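Peptidoglycan N-acetylglucosamine deacetylase (Bacillus cereus, PDB 4L1G) removes acetyl groups from N-acetylglucosamine residues of peptidoglycan as a zinc-dependent hydrolase, and also acts on soluble chitin substrates and N-acetylchitooligomers. Local coordinates at residues G108-A111 against E112-P115; H135-L138 against A139-N142. All coordinates share one frame; numbering follows the deposited sequence.

Contact 1 of 2, residues G108-A111 against E112-P115; sequences GENA and EKFP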
# COMPACT_ATOMS: atom_id res chain seq x y z
N GLY A 108 10.74 -1.17 -6.53
CA GLY A 108 12.14 -0.77 -6.53
C GLY A 108 12.59 -0.17 -7.85
O GLY A 108 13.31 0.82 -7.87
N GLU A 109 12.16 -0.77 -8.95
CA GLU A 109 12.58 -0.33 -10.28
C GLU A 109 12.01 1.04 -10.64
O GLU A 109 12.64 1.82 -11.35
CB GLU A 109 12.22 -1.36 -11.35
CG GLU A 109 10.73 -1.54 -11.57
CD GLU A 109 10.41 -2.70 -12.50
OE1 GLU A 109 11.35 -3.35 -12.99
OE2 GLU A 109 9.21 -2.97 -12.73
N ASN A 110 10.81 1.34 -10.14
CA ASN A 110 10.17 2.62 -10.41
C ASN A 110 10.75 3.73 -9.55
O ASN A 110 10.78 4.89 -9.96
CB ASN A 110 8.66 2.52 -10.23
CG ASN A 110 8.00 1.73 -11.34
OD1 ASN A 110 8.58 1.54 -12.40
ND2 ASN A 110 6.77 1.27 -11.10
N ALA A 111 11.21 3.37 -8.36
CA ALA A 111 11.87 4.31 -7.47
C ALA A 111 13.19 4.79 -8.06
O ALA A 111 13.64 5.91 -7.78
CB ALA A 111 12.08 3.69 -6.10
N GLU A 112 13.82 3.95 -8.88
CA GLU A 112 15.08 4.31 -9.53
C GLU A 112 14.86 5.31 -10.65
O GLU A 112 15.69 6.19 -10.88
CB GLU A 112 15.77 3.06 -10.08
CG GLU A 112 16.37 2.16 -9.02
CD GLU A 112 17.03 0.94 -9.61
OE1 GLU A 112 18.02 0.45 -9.01
OE2 GLU A 112 16.57 0.46 -10.67
N LYS A 113 13.75 5.17 -11.37
CA LYS A 113 13.44 6.04 -12.49
C LYS A 113 13.03 7.43 -12.04
O LYS A 113 13.39 8.43 -12.66
CB LYS A 113 12.33 5.43 -13.35
CG LYS A 113 12.68 4.08 -13.94
CD LYS A 113 11.51 3.50 -14.72
CE LYS A 113 11.85 2.12 -15.26
NZ LYS A 113 10.70 1.51 -15.99
N PHE A 114 12.26 7.50 -10.95
CA PHE A 114 11.77 8.77 -10.44
C PHE A 114 12.05 8.90 -8.94
O PHE A 114 11.13 8.82 -8.12
CB PHE A 114 10.27 8.89 -10.71
CG PHE A 114 9.83 8.20 -11.97
CD1 PHE A 114 10.18 8.71 -13.21
CD2 PHE A 114 9.07 7.04 -11.92
CE1 PHE A 114 9.78 8.07 -14.37
CE2 PHE A 114 8.66 6.41 -13.08
CZ PHE A 114 9.02 6.93 -14.31
N PRO A 115 13.32 9.12 -8.58
CA PRO A 115 13.77 9.13 -7.18
C PRO A 115 13.19 10.30 -6.39
O PRO A 115 12.93 10.16 -5.20
CB PRO A 115 15.29 9.30 -7.30
CG PRO A 115 15.62 9.04 -8.74
CD PRO A 115 14.42 9.44 -9.51
O HOH W 1 14.70 0.97 -12.90
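Lys113 lies back along the helix turn over Glu109 and Asn110. Its CB is 3.8 Å from Asn110 O. The same CB also sits over the centre of the Phe114 ring, against one face. Lys113 CG stands beside the backbone N (chi1 -60°), and this brings it to 3.4 Å from Glu109 O. Beyond CG the chain is extended, and CD and CE run on past the same oxygen at longer range. Lys113 NZ ends 4.2 Å from Asn110 OD1, a loose approach. The amide of Asn110 has its stronger tie elsewhere: ND2 bonds to the backbone O of Asp81, a zinc ligand.

Residues 108-113 form the short helix that follows strand 103-106 in the NodB-type barrel. Its last turn converges on Asn110 O. Phe114 N bonds to Asn110 O at 3.2 Å with an N-H...O angle of 156°, and Lys113 N adds a weak bond. Phe114 CD2 is 3.4 Å from Asn110 O, the ring lying obliquely to it. Phe114 then occupies the N-cap position of the next helix, and Pro115 CA makes a CH...O contact with Ala111 O at 3.3 Å.

Glu112 also reaches back along the helix, its CG 3.5 Å from Gly108 O. Water 1 donates to both its OE2 and Glu109 O, and OE2 also bonds to the hydroxyl of Tyr133. Ala111 packs on Ile156 and Leu157 of helix 143-161.

Contact 2 of 2, residues H135-L138 against A139-N142; sequences HPNL and AKVN
Residues Asn137 to Val141 make a local turn at the surface, held by backbone bonds and by the Asn137 side chain meeting Ala139 and Lys140. The turn lies in the loop between strand 127-130 and helix 143-161. Lys140 N bonds to Asn137 O at 2.9 Å, with an N-H...O angle of 160°. This closes a type I beta turn with Leu138 and Ala139 at its corners. A weak bond from Val141 N to Leu138 O closes the next turn, one residue on.

The amide of Asn137 is used at both ends. CG is anti to the backbone N (chi1 -174°), which carries the amide alongside Ala139 and Lys140. Asn137 OD1 accepts from Ala139 N at 3.1 Å; the donor is tilted 32° from the amide carbonyl plane. This side-chain bond to the N-H two residues on forms an Asx turn. Asn137 OD1 also lies 3.3 Å from Ala139 CB. At the other end, Asn137 ND2 faces the extended chain of Lys140, with Lys140 CE at 3.8 Å. Water 2 accepts from both ND2 and Lys140 NZ, so the two side chains are also joined through solvent.

The loop belongs to the catalytic face of the NodB barrel. Residues 135-142 open with His135, a zinc ligand whose ring meets that of His131, another zinc ligand. They close with Asn142, the N-cap of helix 143-161, where OD1 accepts from Glu145 N.

Val141 packs against Leu138 and Pro136 on the apolar side of the turn. Val141 CG2 is 3.3 Å from Leu138 O and 3.9 Å from Leu138 CD2. Val141 CG1 approaches Pro136 CB more loosely, at 4.4 Å. Leu138 and Val141 both rest on Tyr146 of the helix, and Leu138 O also accepts from Gln179 NE2.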
# COMPACT_ATOMS: atom_id res chain seq x y z
N HIS A 135 8.23 -6.48 -9.41
CA HIS A 135 6.86 -6.99 -9.38
C HIS A 135 6.69 -8.43 -9.90
O HIS A 135 5.84 -8.67 -10.76
CB HIS A 135 5.95 -6.05 -10.18
CG HIS A 135 4.51 -6.10 -9.78
ND1 HIS A 135 3.60 -6.93 -10.40
CD2 HIS A 135 3.81 -5.42 -8.84
CE1 HIS A 135 2.41 -6.76 -9.85
NE2 HIS A 135 2.51 -5.85 -8.90
N PRO A 136 7.50 -9.38 -9.40
CA PRO A 136 7.26 -10.74 -9.88
C PRO A 136 6.23 -11.46 -9.01
O PRO A 136 5.94 -11.00 -7.90
CB PRO A 136 8.63 -11.40 -9.69
CG PRO A 136 9.16 -10.74 -8.46
CD PRO A 136 8.66 -9.32 -8.49
N ASN A 137 5.69 -12.56 -9.51
CA ASN A 137 4.81 -13.41 -8.72
C ASN A 137 5.66 -14.21 -7.75
O ASN A 137 6.29 -15.20 -8.13
CB ASN A 137 4.03 -14.36 -9.64
CG ASN A 137 2.99 -15.18 -8.89
OD1 ASN A 137 3.06 -15.34 -7.67
ND2 ASN A 137 2.03 -15.73 -9.62
N LEU A 138 5.67 -13.79 -6.49
CA LEU A 138 6.53 -14.39 -5.47
C LEU A 138 6.26 -15.87 -5.23
O LEU A 138 7.14 -16.59 -4.74
CB LEU A 138 6.43 -13.61 -4.15
CG LEU A 138 7.00 -12.20 -4.21
CD1 LEU A 138 6.89 -11.52 -2.85
CD2 LEU A 138 8.45 -12.23 -4.69
N ALA A 139 5.06 -16.33 -5.57
CA ALA A 139 4.72 -17.73 -5.41
C ALA A 139 5.52 -18.62 -6.36
O ALA A 139 5.55 -19.84 -6.20
CB ALA A 139 3.22 -17.94 -5.62
N LYS A 140 6.16 -18.00 -7.35
CA LYS A 140 6.89 -18.75 -8.37
C LYS A 140 8.41 -18.62 -8.24
O LYS A 140 9.15 -19.28 -8.98
CB LYS A 140 6.44 -18.33 -9.77
CG LYS A 140 4.99 -18.65 -10.06
CD LYS A 140 4.60 -18.24 -11.47
CE LYS A 140 3.18 -18.69 -11.79
NZ LYS A 140 2.74 -18.24 -13.14
N VAL A 141 8.88 -17.79 -7.32
CA VAL A 141 10.32 -17.59 -7.15
C VAL A 141 10.89 -18.40 -6.00
O VAL A 141 10.16 -18.81 -5.10
CB VAL A 141 10.66 -16.10 -6.92
CG1 VAL A 141 10.05 -15.23 -8.02
CG2 VAL A 141 10.20 -15.64 -5.55
N ASN A 142 12.20 -18.65 -6.04
CA ASN A 142 12.87 -19.29 -4.91
C ASN A 142 13.25 -18.27 -3.85
O ASN A 142 13.14 -17.07 -4.07
CB ASN A 142 14.08 -20.12 -5.37
CG ASN A 142 15.08 -19.32 -6.19
OD1 ASN A 142 15.46 -18.21 -5.82
ND2 ASN A 142 15.53 -19.89 -7.30
O HOH W 2 2.28 -15.08 -12.85

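How the contacts relate
Following the chain, contact 1 comes first. It closes the last turn of helix 108-113, after strand 103-106, and leads into helix 115-123. Strand 127-130 then returns to the barrel. Contact 2 closes a turn in the next loop, before helix 143-161. The two are in series and neither nest nor cross. Their centres are 20 Å apart, and their nearest atoms, about 5 Å apart, do not touch. Helix 143-161 ties them together, since side chains of both contacts pack on it. Both also border the zinc site: 135-142 carries the ligand His135, and the side chains of Glu109 and His135 are about 5 Å apart.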